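Local coordinates for protection of telomeres protein 1 (Schizosaccharomyces pombe, PDB 1QZG), which binds single-stranded telomeric DNA at the consensus GGTTAC, protects the 3' overhang and regulates telomerase and telomere length, here represented by its N-terminal OB-fold domain, at residues 103-108 against 131-136; 30-35 against 45-50; 49-54 against 71-76. One frame throughout, in Å; residues are numbered along the deposited sequence.

Interaction 1: residues 103-108 against 131-136; sequences VGQPLL and YALWPD
Part of the OB-fold barrel wall is an antiparallel ladder in which Leu107 and Leu108 of strand 106-108 pair with Leu133 and Ala132 of strand 131-133. The short axes run at 168° to each other, and strand 106-109 also borders strand 43-59, so it is an inner strand of the curled sheet. Leu108 and Ala132 form the hydrogen-bonded pair: Leu108 N reaches Ala132 O at 2.9 Å, almost straight at 177°, and Ala132 N returns to Leu108 O at 3.0 Å, in the carbonyl plane on a lone pair. One step on, Trp134 N donates to Pro106 O at 3.0 Å. Pro106 has no N-H to give back, and the pairing ends there.

On the face of Leu107 and Leu133, Leu107 CD1 rests 3.9 Å from Leu133 CD2 and 3.9 Å from Tyr131 CD1, the two leucines meeting at a slant while Val51 packs on Leu107. The other face is governed by Trp134. With its CG anti to the carbonyl carbon (chi1 -76°), the side chain turns back over the sheet and crosses Pro106 at about a right angle, Trp134 CB lying 3.8 Å from Pro106 CD. The indole edge then meets Leu108 nearly in plane, Trp134 CZ3 standing 3.8 Å from Leu108 CB. Phe48 adds a ring at a shallow angle to the indole, and Glu161 of helix 158-175 accepts the NE1 hydrogen bond, which would restrain the rotation of the indole.

Beyond the ladder, Gly104 has a positive phi, and a CB there would run into Asp136 OD2. Helix 158-175 ties down this corner as well: Asn168 ND2 is hydrogen-bonded to both Gly104 O and Asp136 OD1.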
ATOM      1  N   VAL C 103      11.138  -1.028   4.712  1.00 25.39           N
ATOM      2  CA  VAL C 103      10.778  -0.131   3.626  1.00 25.64           C
ATOM      3  C   VAL C 103      11.181  -0.842   2.331  1.00 24.83           C
ATOM      4  O   VAL C 103      12.202  -1.539   2.291  1.00 23.49           O
ATOM      5  CB  VAL C 103      11.558   1.201   3.775  1.00 26.79           C
ATOM      6  CG1 VAL C 103      11.616   1.935   2.457  1.00 31.37           C
ATOM      7  CG2 VAL C 103      10.880   2.076   4.833  1.00 25.59           C
ATOM      8  N   GLY C 104      10.379  -0.678   1.285  1.00 22.29           N
ATOM      9  CA  GLY C 104      10.687  -1.319   0.018  1.00 22.68           C
ATOM     10  C   GLY C 104       9.737  -2.454  -0.322  1.00 22.11           C
ATOM     11  O   GLY C 104       9.677  -2.893  -1.468  1.00 23.80           O
ATOM     12  N   GLN C 105       8.991  -2.944   0.665  1.00 21.09           N
ATOM     13  CA  GLN C 105       8.055  -4.036   0.409  1.00 22.01           C
ATOM     14  C   GLN C 105       6.809  -3.593  -0.344  1.00 21.83           C
ATOM     15  O   GLN C 105       6.193  -2.588   0.000  1.00 20.48           O
ATOM     16  CB  GLN C 105       7.597  -4.692   1.716  1.00 21.08           C
ATOM     17  CG  GLN C 105       8.683  -5.452   2.468  1.00 21.41           C
ATOM     18  CD  GLN C 105       8.119  -6.233   3.652  1.00 22.18           C
ATOM     19  OE1 GLN C 105       7.348  -7.178   3.477  1.00 25.27           O
ATOM     20  NE2 GLN C 105       8.493  -5.835   4.855  1.00 19.14           N
ATOM     21  N   PRO C 106       6.438  -4.334  -1.400  1.00 21.54           N
ATOM     22  CA  PRO C 106       5.242  -3.993  -2.173  1.00 23.13           C
ATOM     23  C   PRO C 106       4.038  -4.351  -1.303  1.00 22.94           C
ATOM     24  O   PRO C 106       4.021  -5.399  -0.651  1.00 24.13           O
ATOM     25  CB  PRO C 106       5.352  -4.893  -3.403  1.00 22.21           C
ATOM     26  CG  PRO C 106       6.848  -5.047  -3.571  1.00 22.65           C
ATOM     27  CD  PRO C 106       7.295  -5.269  -2.148  1.00 22.33           C
ATOM     28  N   LEU C 107       3.048  -3.469  -1.276  1.00 20.90           N
ATOM     29  CA  LEU C 107       1.843  -3.691  -0.493  1.00 20.62           C
ATOM     30  C   LEU C 107       0.605  -3.333  -1.291  1.00 19.54           C
ATOM     31  O   LEU C 107       0.488  -2.215  -1.806  1.00 19.08           O
ATOM     32  CB  LEU C 107       1.859  -2.839   0.777  1.00 17.56           C
ATOM     33  CG  LEU C 107       0.583  -2.886   1.635  1.00 19.36           C
ATOM     34  CD1 LEU C 107       0.383  -4.306   2.229  1.00 17.65           C
ATOM     35  CD2 LEU C 107       0.698  -1.878   2.746  1.00 18.63           C
ATOM     36  N   LEU C 108      -0.317  -4.286  -1.379  1.00 19.92           N
ATOM     37  CA  LEU C 108      -1.582  -4.101  -2.067  1.00 20.43           C
ATOM     38  C   LEU C 108      -2.680  -3.986  -1.001  1.00 22.80           C
ATOM     39  O   LEU C 108      -2.823  -4.867  -0.146  1.00 23.51           O
ATOM     40  CB  LEU C 108      -1.858  -5.305  -2.976  1.00 22.10           C
ATOM     41  CG  LEU C 108      -3.093  -5.303  -3.875  1.00 24.07           C
ATOM     42  CD1 LEU C 108      -2.998  -6.479  -4.860  1.00 25.01           C
ATOM     43  CD2 LEU C 108      -4.360  -5.413  -3.035  1.00 24.64           C
ATOM     44  N   TYR C 131      -5.437  -7.354   2.262  1.00 21.61           N
ATOM     45  CA  TYR C 131      -4.130  -6.959   1.763  1.00 22.49           C
ATOM     46  C   TYR C 131      -3.250  -8.118   1.310  1.00 22.83           C
ATOM     47  O   TYR C 131      -3.507  -9.286   1.635  1.00 20.62           O
ATOM     48  CB  TYR C 131      -3.378  -6.161   2.837  1.00 20.13           C
ATOM     49  CG  TYR C 131      -2.726  -7.019   3.903  1.00 20.60           C
ATOM     50  CD1 TYR C 131      -1.399  -7.428   3.781  1.00 20.49           C
ATOM     51  CD2 TYR C 131      -3.449  -7.455   5.018  1.00 22.28           C
ATOM     52  CE1 TYR C 131      -0.804  -8.251   4.739  1.00 20.90           C
ATOM     53  CE2 TYR C 131      -2.865  -8.285   5.984  1.00 21.55           C
ATOM     54  CZ  TYR C 131      -1.544  -8.675   5.833  1.00 22.24           C
ATOM     55  OH  TYR C 131      -0.959  -9.488   6.766  1.00 22.37           O
ATOM     56  N   ALA C 132      -2.229  -7.768   0.531  1.00 23.40           N
ATOM     57  CA  ALA C 132      -1.228  -8.710   0.051  1.00 24.67           C
ATOM     58  C   ALA C 132       0.085  -7.958   0.256  1.00 23.50           C
ATOM     59  O   ALA C 132       0.198  -6.767  -0.074  1.00 23.05           O
ATOM     60  CB  ALA C 132      -1.443  -9.039  -1.429  1.00 24.90           C
ATOM     61  N   LEU C 133       1.070  -8.653   0.815  1.00 23.99           N
ATOM     62  CA  LEU C 133       2.374  -8.074   1.105  1.00 25.75           C
ATOM     63  C   LEU C 133       3.470  -8.942   0.463  1.00 25.61           C
ATOM     64  O   LEU C 133       3.442 -10.162   0.581  1.00 25.47           O
ATOM     65  CB  LEU C 133       2.569  -8.048   2.621  1.00 25.68           C
ATOM     66  CG  LEU C 133       3.334  -6.956   3.360  1.00 27.95           C
ATOM     67  CD1 LEU C 133       4.446  -7.574   4.192  1.00 27.82           C
ATOM     68  CD2 LEU C 133       3.869  -5.943   2.384  1.00 25.18           C
ATOM     69  N   TRP C 134       4.422  -8.313  -0.218  1.00 24.56           N
ATOM     70  CA  TRP C 134       5.516  -9.036  -0.878  1.00 24.40           C
ATOM     71  C   TRP C 134       6.865  -8.758  -0.229  1.00 25.91           C
ATOM     72  O   TRP C 134       7.013  -7.809   0.550  1.00 24.64           O
ATOM     73  CB  TRP C 134       5.599  -8.652  -2.363  1.00 21.92           C
ATOM     74  CG  TRP C 134       4.547  -9.285  -3.216  1.00 22.90           C
ATOM     75  CD1 TRP C 134       4.662 -10.441  -3.937  1.00 23.57           C
ATOM     76  CD2 TRP C 134       3.207  -8.813  -3.424  1.00 22.88           C
ATOM     77  NE1 TRP C 134       3.478 -10.714  -4.583  1.00 23.78           N
ATOM     78  CE2 TRP C 134       2.569  -9.732  -4.287  1.00 24.07           C
ATOM     79  CE3 TRP C 134       2.486  -7.702  -2.968  1.00 22.10           C
ATOM     80  CZ2 TRP C 134       1.237  -9.574  -4.700  1.00 24.28           C
ATOM     81  CZ3 TRP C 134       1.161  -7.544  -3.380  1.00 24.03           C
ATOM     82  CH2 TRP C 134       0.555  -8.474  -4.239  1.00 25.13           C
ATOM     83  N   PRO C 135       7.878  -9.592  -0.537  1.00 27.05           N
ATOM     84  CA  PRO C 135       9.192  -9.353   0.059  1.00 27.06           C
ATOM     85  C   PRO C 135       9.814  -8.155  -0.650  1.00 27.53           C
ATOM     86  O   PRO C 135       9.345  -7.743  -1.714  1.00 25.86           O
ATOM     87  CB  PRO C 135       9.982 -10.627  -0.274  1.00 28.39           C
ATOM     88  CG  PRO C 135       8.962 -11.605  -0.829  1.00 29.69           C
ATOM     89  CD  PRO C 135       7.904 -10.753  -1.443  1.00 27.12           C
ATOM     90  N   ASP C 136      10.847  -7.590  -0.030  1.00 28.12           N
ATOM     91  CA  ASP C 136      11.558  -6.529  -0.708  1.00 32.29           C
ATOM     92  C   ASP C 136      12.547  -7.236  -1.620  1.00 31.64           C
ATOM     93  O   ASP C 136      13.699  -7.458  -1.225  1.00 31.45           O
ATOM     94  CB  ASP C 136      12.288  -5.604   0.283  1.00 31.40           C
ATOM     95  CG  ASP C 136      13.227  -4.601  -0.379  1.00 33.53           C
ATOM     96  OD1 ASP C 136      13.270  -4.564  -1.631  1.00 31.19           O
ATOM     97  OD2 ASP C 136      13.901  -3.847   0.365  1.00 34.86           O
TER

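Interaction 2: residues 30-35 against 45-50; sequences QSIRSS and VNLFGI
Leu47 sends its CD2 methyl from the strand into a notch between Gln30 and the short helix 32-35. With CG anti to the carbonyl carbon (chi1 -56°), the branch lies across to the other segment, where Leu47 CD2 comes within 3.3 Å of Gln30 O and 3.5 Å of Ser35 OG. Ile32 CD1 approaches the same methyl less closely, at 4.3 Å from Leu47 CD2. Gln30 runs extended and crosses Val45 obliquely, though the modelled spacing at its amide oxygen is too short to be trusted.

The backbones meet at one direct bond: Gln30 N donates to Asn46 O at 3.2 Å, nearly along the C=O axis. Further along, a water between the two segments accepts from Phe48 N at 3.1 Å and lies close to Gln30 O, where the modelled spacing is too short to be relied on. The strand is the long first strand of the OB-fold barrel, 43-59, and the helical turn packs on its wall; Leu85 of strand 85-91 touches Ile32, Ser35 and Leu47 alike, while Leu114 of strand 112-117 touches Gln30, Ser35 and Val45.

Ser31 stands at the N-cap, and its carbonyl collects three donors. Ser34 OG reaches Ser31 O at 2.9 Å; Ser35 OG does so at 2.9 Å from above the carbonyl plane, 40° out of it, and Ser35 N supplies the helical bond. Placed by chi1 -63°, Ser35 OG both bonds to Ser31 O and packs on Leu47 CD2. With an alanine here, Ser31 O is likely to lose one of its three donors and a small gap to open beside Leu47 CD2.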
ATOM      1  N   GLN C  30      -6.062   3.070  -7.738  1.00 33.93           N
ATOM      2  CA  GLN C  30      -5.831   4.473  -7.993  1.00 32.33           C
ATOM      3  C   GLN C  30      -4.360   4.737  -7.700  1.00 31.95           C
ATOM      4  O   GLN C  30      -3.849   4.332  -6.660  1.00 30.35           O
ATOM      5  CB  GLN C  30      -6.710   5.370  -7.092  1.00 36.57           C
ATOM      6  CG  GLN C  30      -7.061   6.737  -7.594  1.00 45.07           C
ATOM      7  CD  GLN C  30      -7.891   7.484  -6.559  1.00 48.94           C
ATOM      8  OE1 GLN C  30      -8.550   6.869  -5.691  1.00 54.13           O
ATOM      9  NE2 GLN C  30      -7.839   8.804  -6.581  1.00 51.71           N
ATOM     10  N   SER C  31      -3.682   5.419  -8.624  1.00 28.84           N
ATOM     11  CA  SER C  31      -2.264   5.720  -8.449  1.00 28.01           C
ATOM     12  C   SER C  31      -2.119   6.550  -7.184  1.00 26.34           C
ATOM     13  O   SER C  31      -3.057   7.219  -6.780  1.00 25.05           O
ATOM     14  CB  SER C  31      -1.710   6.495  -9.655  1.00 25.75           C
ATOM     15  OG  SER C  31      -2.306   7.771  -9.712  1.00 27.95           O
ATOM     16  N   ILE C  32      -0.948   6.512  -6.561  1.00 27.57           N
ATOM     17  CA  ILE C  32      -0.754   7.273  -5.339  1.00 27.22           C
ATOM     18  C   ILE C  32      -0.918   8.771  -5.558  1.00 28.51           C
ATOM     19  O   ILE C  32      -1.558   9.455  -4.756  1.00 27.77           O
ATOM     20  CB  ILE C  32       0.628   6.995  -4.705  1.00 26.49           C
ATOM     21  CG1 ILE C  32       0.736   5.515  -4.314  1.00 24.87           C
ATOM     22  CG2 ILE C  32       0.834   7.900  -3.505  1.00 22.59           C
ATOM     23  CD1 ILE C  32      -0.366   5.020  -3.370  1.00 27.76           C
ATOM     24  N   ARG C  33      -0.346   9.288  -6.639  1.00 28.51           N
ATOM     25  CA  ARG C  33      -0.447  10.716  -6.909  1.00 30.66           C
ATOM     26  C   ARG C  33      -1.895  11.194  -7.003  1.00 28.68           C
ATOM     27  O   ARG C  33      -2.254  12.199  -6.399  1.00 28.80           O
ATOM     28  CB  ARG C  33       0.302  11.074  -8.196  1.00 34.37           C
ATOM     29  CG  ARG C  33       0.343  12.559  -8.499  1.00 39.40           C
ATOM     30  CD  ARG C  33       1.053  13.306  -7.380  1.00 46.02           C
ATOM     31  NE  ARG C  33       0.807  14.745  -7.435  1.00 51.49           N
ATOM     32  CZ  ARG C  33      -0.268  15.349  -6.934  1.00 53.78           C
ATOM     33  NH1 ARG C  33      -1.213  14.642  -6.324  1.00 52.76           N
ATOM     34  NH2 ARG C  33      -0.406  16.664  -7.060  1.00 55.46           N
ATOM     35  N   SER C  34      -2.732  10.482  -7.748  1.00 28.48           N
ATOM     36  CA  SER C  34      -4.129  10.889  -7.865  1.00 31.33           C
ATOM     37  C   SER C  34      -4.824  10.754  -6.516  1.00 30.84           C
ATOM     38  O   SER C  34      -5.688  11.557  -6.169  1.00 31.59           O
ATOM     39  CB  SER C  34      -4.860  10.050  -8.920  1.00 33.73           C
ATOM     40  OG  SER C  34      -4.885   8.680  -8.569  1.00 36.00           O
ATOM     41  N   SER C  35      -4.435   9.747  -5.744  1.00 29.69           N
ATOM     42  CA  SER C  35      -5.038   9.556  -4.434  1.00 30.03           C
ATOM     43  C   SER C  35      -4.679  10.703  -3.493  1.00 31.52           C
ATOM     44  O   SER C  35      -5.406  10.991  -2.544  1.00 31.71           O
ATOM     45  CB  SER C  35      -4.577   8.237  -3.837  1.00 27.70           C
ATOM     46  OG  SER C  35      -5.000   7.145  -4.634  1.00 26.78           O
ATOM     47  N   VAL C  45     -11.008   3.198  -2.135  1.00 26.72           N
ATOM     48  CA  VAL C  45     -10.153   2.750  -3.228  1.00 26.27           C
ATOM     49  C   VAL C  45      -9.299   1.543  -2.884  1.00 25.89           C
ATOM     50  O   VAL C  45      -9.285   1.069  -1.745  1.00 23.50           O
ATOM     51  CB  VAL C  45      -9.171   3.869  -3.645  1.00 26.96           C
ATOM     52  CG1 VAL C  45      -9.928   5.144  -3.957  1.00 27.14           C
ATOM     53  CG2 VAL C  45      -8.151   4.115  -2.518  1.00 27.15           C
ATOM     54  N   ASN C  46      -8.592   1.060  -3.900  1.00 24.60           N
ATOM     55  CA  ASN C  46      -7.650  -0.039  -3.757  1.00 25.13           C
ATOM     56  C   ASN C  46      -6.321   0.597  -4.128  1.00 23.63           C
ATOM     57  O   ASN C  46      -6.259   1.417  -5.044  1.00 23.81           O
ATOM     58  CB  ASN C  46      -7.974  -1.184  -4.717  1.00 23.76           C
ATOM     59  CG  ASN C  46      -9.318  -1.788  -4.443  1.00 27.77           C
ATOM     60  OD1 ASN C  46      -9.664  -2.062  -3.286  1.00 27.21           O
ATOM     61  ND2 ASN C  46     -10.099  -1.995  -5.495  1.00 27.72           N
ATOM     62  N   LEU C  47      -5.265   0.222  -3.419  1.00 22.91           N
ATOM     63  CA  LEU C  47      -3.950   0.782  -3.658  1.00 23.23           C
ATOM     64  C   LEU C  47      -2.911  -0.316  -3.794  1.00 23.15           C
ATOM     65  O   LEU C  47      -3.088  -1.432  -3.304  1.00 22.68           O
ATOM     66  CB  LEU C  47      -3.577   1.723  -2.509  1.00 23.14           C
ATOM     67  CG  LEU C  47      -4.602   2.841  -2.274  1.00 25.14           C
ATOM     68  CD1 LEU C  47      -4.354   3.512  -0.939  1.00 24.89           C
ATOM     69  CD2 LEU C  47      -4.533   3.852  -3.422  1.00 24.69           C
ATOM     70  N   PHE C  48      -1.823   0.019  -4.468  1.00 20.27           N
ATOM     71  CA  PHE C  48      -0.740  -0.917  -4.703  1.00 23.26           C
ATOM     72  C   PHE C  48       0.498  -0.052  -4.811  1.00 23.91           C
ATOM     73  O   PHE C  48       0.676   0.678  -5.792  1.00 23.41           O
ATOM     74  CB  PHE C  48      -0.998  -1.671  -6.013  1.00 24.68           C
ATOM     75  CG  PHE C  48      -0.318  -3.014  -6.100  1.00 25.24           C
ATOM     76  CD1 PHE C  48      -0.817  -3.991  -6.956  1.00 27.26           C
ATOM     77  CD2 PHE C  48       0.819  -3.298  -5.346  1.00 26.03           C
ATOM     78  CE1 PHE C  48      -0.193  -5.234  -7.064  1.00 28.45           C
ATOM     79  CE2 PHE C  48       1.450  -4.536  -5.447  1.00 28.06           C
ATOM     80  CZ  PHE C  48       0.940  -5.507  -6.310  1.00 27.48           C
ATOM     81  N   GLY C  49       1.345  -0.114  -3.795  1.00 21.35           N
ATOM     82  CA  GLY C  49       2.544   0.698  -3.807  1.00 22.44           C
ATOM     83  C   GLY C  49       3.680   0.049  -3.055  1.00 23.23           C
ATOM     84  O   GLY C  49       3.645  -1.143  -2.753  1.00 21.30           O
ATOM     85  N   ILE C  50       4.700   0.842  -2.769  1.00 22.19           N
ATOM     86  CA  ILE C  50       5.855   0.365  -2.040  1.00 21.73           C
ATOM     87  C   ILE C  50       5.801   1.038  -0.687  1.00 22.95           C
ATOM     88  O   ILE C  50       5.472   2.221  -0.590  1.00 21.24           O
ATOM     89  CB  ILE C  50       7.169   0.781  -2.728  1.00 23.93           C
ATOM     90  CG1 ILE C  50       7.299   0.087  -4.087  1.00 24.20           C
ATOM     91  CG2 ILE C  50       8.343   0.461  -1.825  1.00 21.28           C
ATOM     92  CD1 ILE C  50       7.407  -1.426  -4.005  1.00 25.90           C
TER
HETATM   93  O   HOH W   1      -2.103   2.642  -6.034  1.00 38.60           O

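Interaction 3: residues 49-54 against 71-76; sequences GIVKDF and VYLWDP
Trp74 presents one indole face to Lys52 and the other to its own chain. Lys52 NZ stands 3.5 Å from the centroid of the Trp74 five-membered ring, 32° off the normal, a cation-pi contact over the face, and Lys52 CE adds a CH-pi contact there. On the opposite face Pro76 N lies 3.7 Å above the indole plane of Trp74, offset toward the rim. Ile50 runs alongside the indole, pointing the same way, with CB near CE3. Tyr72 meets Asp53 obliquely, its ring carbon CD1 4.0 Å from Asp53 CB. The lysine reaches the indole through a bend at chi2 (141°), and its ammonium has weak hydrogen bonds to Thr80 O and Ser82 O.

The backbone is the hairpin of strands 43-59 and 67-74 of the OB fold. Ile50 N donates to Trp74 O at 2.7 Å, and Trp74 N donates to Ile50 O at 2.9 Å. Then the register shifts: Lys52 N bonds to Tyr72 O at 2.7 Å, but Tyr72 N turns to Asp53 O at 2.8 Å, so Lys52 and Asp53 together face one residue. This is a beta bulge, and the short segments 49-54 and 71-74 run at 133° to each other. Gly49 CA lies 3.2 Å from Trp74 O, and a side chain there would collide with that oxygen.

Val51 pairs with Leu73 and Phe54 with Val71 on the other face, where Leu107 of strand 106-109 touches Val51 and Leu73. On the Ile50 and Trp74 face lies helix 158-175, whose Trp171 meets Trp74 edge-to-face and whose Leu167 packs on Ile50.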
ATOM      1  N   GLY C  49       1.345  -0.114  -3.795  1.00 21.35           N
ATOM      2  CA  GLY C  49       2.544   0.698  -3.807  1.00 22.44           C
ATOM      3  C   GLY C  49       3.680   0.049  -3.055  1.00 23.23           C
ATOM      4  O   GLY C  49       3.645  -1.143  -2.753  1.00 21.30           O
ATOM      5  N   ILE C  50       4.700   0.842  -2.769  1.00 22.19           N
ATOM      6  CA  ILE C  50       5.855   0.365  -2.040  1.00 21.73           C
ATOM      7  C   ILE C  50       5.801   1.038  -0.687  1.00 22.95           C
ATOM      8  O   ILE C  50       5.472   2.221  -0.590  1.00 21.24           O
ATOM      9  CB  ILE C  50       7.169   0.781  -2.728  1.00 23.93           C
ATOM     10  CG1 ILE C  50       7.299   0.087  -4.087  1.00 24.20           C
ATOM     11  CG2 ILE C  50       8.343   0.461  -1.825  1.00 21.28           C
ATOM     12  CD1 ILE C  50       7.407  -1.426  -4.005  1.00 25.90           C
ATOM     13  N   VAL C  51       6.114   0.290   0.363  1.00 21.97           N
ATOM     14  CA  VAL C  51       6.104   0.871   1.689  1.00 21.50           C
ATOM     15  C   VAL C  51       7.326   1.764   1.808  1.00 22.45           C
ATOM     16  O   VAL C  51       8.458   1.285   1.767  1.00 21.93           O
ATOM     17  CB  VAL C  51       6.152  -0.212   2.772  1.00 21.53           C
ATOM     18  CG1 VAL C  51       6.388   0.432   4.142  1.00 23.31           C
ATOM     19  CG2 VAL C  51       4.840  -0.979   2.766  1.00 21.53           C
ATOM     20  N   LYS C  52       7.097   3.067   1.938  1.00 22.75           N
ATOM     21  CA  LYS C  52       8.199   4.009   2.052  1.00 24.75           C
ATOM     22  C   LYS C  52       8.523   4.293   3.516  1.00 23.10           C
ATOM     23  O   LYS C  52       9.599   4.777   3.836  1.00 24.65           O
ATOM     24  CB  LYS C  52       7.869   5.303   1.298  1.00 28.50           C
ATOM     25  CG  LYS C  52       9.109   6.018   0.801  1.00 35.58           C
ATOM     26  CD  LYS C  52       8.923   6.636  -0.580  1.00 37.60           C
ATOM     27  CE  LYS C  52      10.261   7.176  -1.094  1.00 41.78           C
ATOM     28  NZ  LYS C  52      10.151   7.923  -2.389  1.00 42.65           N
ATOM     29  N   ASP C  53       7.577   3.991   4.400  1.00 23.49           N
ATOM     30  CA  ASP C  53       7.765   4.149   5.838  1.00 21.42           C
ATOM     31  C   ASP C  53       6.591   3.463   6.516  1.00 20.68           C
ATOM     32  O   ASP C  53       5.543   3.274   5.906  1.00 19.90           O
ATOM     33  CB  ASP C  53       7.827   5.620   6.251  1.00 24.83           C
ATOM     34  CG  ASP C  53       8.443   5.811   7.632  1.00 29.76           C
ATOM     35  OD1 ASP C  53       8.889   4.809   8.253  1.00 28.23           O
ATOM     36  OD2 ASP C  53       8.489   6.967   8.099  1.00 33.89           O
ATOM     37  N   PHE C  54       6.757   3.095   7.779  1.00 19.27           N
ATOM     38  CA  PHE C  54       5.701   2.392   8.480  1.00 18.84           C
ATOM     39  C   PHE C  54       5.902   2.479   9.982  1.00 20.82           C
ATOM     40  O   PHE C  54       6.964   2.885  10.454  1.00 21.34           O
ATOM     41  CB  PHE C  54       5.707   0.921   8.054  1.00 17.65           C
ATOM     42  CG  PHE C  54       6.951   0.169   8.491  1.00 21.32           C
ATOM     43  CD1 PHE C  54       6.922  -0.660   9.613  1.00 21.89           C
ATOM     44  CD2 PHE C  54       8.143   0.299   7.788  1.00 21.86           C
ATOM     45  CE1 PHE C  54       8.066  -1.350  10.022  1.00 22.31           C
ATOM     46  CE2 PHE C  54       9.292  -0.382   8.186  1.00 23.41           C
ATOM     47  CZ  PHE C  54       9.250  -1.212   9.309  1.00 24.76           C
ATOM     48  N   VAL C  71       1.260   3.166   7.403  1.00 20.66           N
ATOM     49  CA  VAL C  71       2.180   2.934   6.305  1.00 21.48           C
ATOM     50  C   VAL C  71       2.118   4.145   5.389  1.00 21.54           C
ATOM     51  O   VAL C  71       1.072   4.789   5.249  1.00 19.06           O
ATOM     52  CB  VAL C  71       1.806   1.683   5.474  1.00 23.55           C
ATOM     53  CG1 VAL C  71       1.730   0.459   6.377  1.00 26.74           C
ATOM     54  CG2 VAL C  71       0.480   1.877   4.744  1.00 23.47           C
ATOM     55  N   TYR C  72       3.238   4.429   4.750  1.00 21.07           N
ATOM     56  CA  TYR C  72       3.319   5.475   3.775  1.00 23.41           C
ATOM     57  C   TYR C  72       3.563   4.759   2.481  1.00 24.00           C
ATOM     58  O   TYR C  72       4.610   4.132   2.314  1.00 23.74           O
ATOM     59  CB  TYR C  72       4.453   6.462   4.108  1.00 24.53           C
ATOM     60  CG  TYR C  72       4.096   7.438   5.205  1.00 27.76           C
ATOM     61  CD1 TYR C  72       4.128   7.058   6.547  1.00 27.25           C
ATOM     62  CD2 TYR C  72       3.694   8.739   4.895  1.00 30.81           C
ATOM     63  CE1 TYR C  72       3.769   7.955   7.555  1.00 32.46           C
ATOM     64  CE2 TYR C  72       3.331   9.641   5.898  1.00 32.46           C
ATOM     65  CZ  TYR C  72       3.371   9.242   7.221  1.00 34.02           C
ATOM     66  OH  TYR C  72       2.999  10.131   8.208  1.00 39.81           O
ATOM     67  N   LEU C  73       2.603   4.843   1.562  1.00 21.10           N
ATOM     68  CA  LEU C  73       2.702   4.151   0.289  1.00 24.05           C
ATOM     69  C   LEU C  73       3.173   5.063  -0.817  1.00 24.90           C
ATOM     70  O   LEU C  73       2.747   6.204  -0.943  1.00 24.51           O
ATOM     71  CB  LEU C  73       1.362   3.560  -0.147  1.00 25.82           C
ATOM     72  CG  LEU C  73       0.998   2.136   0.307  1.00 30.06           C
ATOM     73  CD1 LEU C  73      -0.178   1.599  -0.481  1.00 30.77           C
ATOM     74  CD2 LEU C  73       2.196   1.210   0.169  1.00 29.25           C
ATOM     75  N   TRP C  74       4.072   4.534  -1.631  1.00 23.65           N
ATOM     76  CA  TRP C  74       4.656   5.279  -2.728  1.00 24.05           C
ATOM     77  C   TRP C  74       4.528   4.497  -4.021  1.00 23.82           C
ATOM     78  O   TRP C  74       4.436   3.260  -4.007  1.00 21.36           O
ATOM     79  CB  TRP C  74       6.132   5.537  -2.416  1.00 25.45           C
ATOM     80  CG  TRP C  74       6.950   6.106  -3.536  1.00 27.86           C
ATOM     81  CD1 TRP C  74       7.295   7.422  -3.686  1.00 28.70           C
ATOM     82  CD2 TRP C  74       7.530   5.411  -4.648  1.00 27.61           C
ATOM     83  NE1 TRP C  74       8.061   7.585  -4.818  1.00 29.28           N
ATOM     84  CE2 TRP C  74       8.227   6.367  -5.422  1.00 27.78           C
ATOM     85  CE3 TRP C  74       7.551   4.078  -5.084  1.00 27.08           C
ATOM     86  CZ2 TRP C  74       8.913   6.029  -6.595  1.00 28.92           C
ATOM     87  CZ3 TRP C  74       8.230   3.733  -6.223  1.00 29.15           C
ATOM     88  CH2 TRP C  74       8.912   4.711  -6.973  1.00 27.13           C
ATOM     89  N   ASP C  75       4.512   5.207  -5.144  1.00 26.02           N
ATOM     90  CA  ASP C  75       4.520   4.551  -6.444  1.00 25.40           C
ATOM     91  C   ASP C  75       5.190   5.550  -7.385  1.00 26.65           C
ATOM     92  O   ASP C  75       5.342   6.733  -7.025  1.00 25.85           O
ATOM     93  CB  ASP C  75       3.103   4.108  -6.866  1.00 26.06           C
ATOM     94  CG  ASP C  75       2.243   5.196  -7.458  1.00 28.64           C
ATOM     95  OD1 ASP C  75       2.760   6.304  -7.673  1.00 30.42           O
ATOM     96  OD2 ASP C  75       1.043   4.938  -7.691  1.00 29.56           O
ATOM     97  N   PRO C  76       5.598   5.106  -8.577  1.00 28.38           N
ATOM     98  CA  PRO C  76       6.267   5.982  -9.544  1.00 30.09           C
ATOM     99  C   PRO C  76       5.597   7.304  -9.916  1.00 30.99           C
ATOM    100  O   PRO C  76       6.197   8.101 -10.631  1.00 31.98           O
ATOM    101  CB  PRO C  76       6.457   5.073 -10.757  1.00 31.47           C
ATOM    102  CG  PRO C  76       6.561   3.702 -10.145  1.00 30.37           C
ATOM    103  CD  PRO C  76       5.450   3.746  -9.120  1.00 28.98           C
TER

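Strand 43-59 connects all three contacts: interactions 2 and 3 share Gly49 and Ile50 on it, and interaction 1 adjoins it through Leu107 N to Gly49 O and Gly104 N to Val51 O, each 2.8 Å and probably a hydrogen bond. Interactions 1 and 3 are buried strand ladders of similar buried area, 561 and 538 Å², and helix 158-175 covers one face of both. Interaction 2, at 250 Å², is only partly buried and joins a helical turn to the barrel through one direct backbone bond, a water and a leucine methyl. A cation-pi contact distinguishes interaction 3, whose Asp75 OD2 also holds Ile32 N of interaction 2.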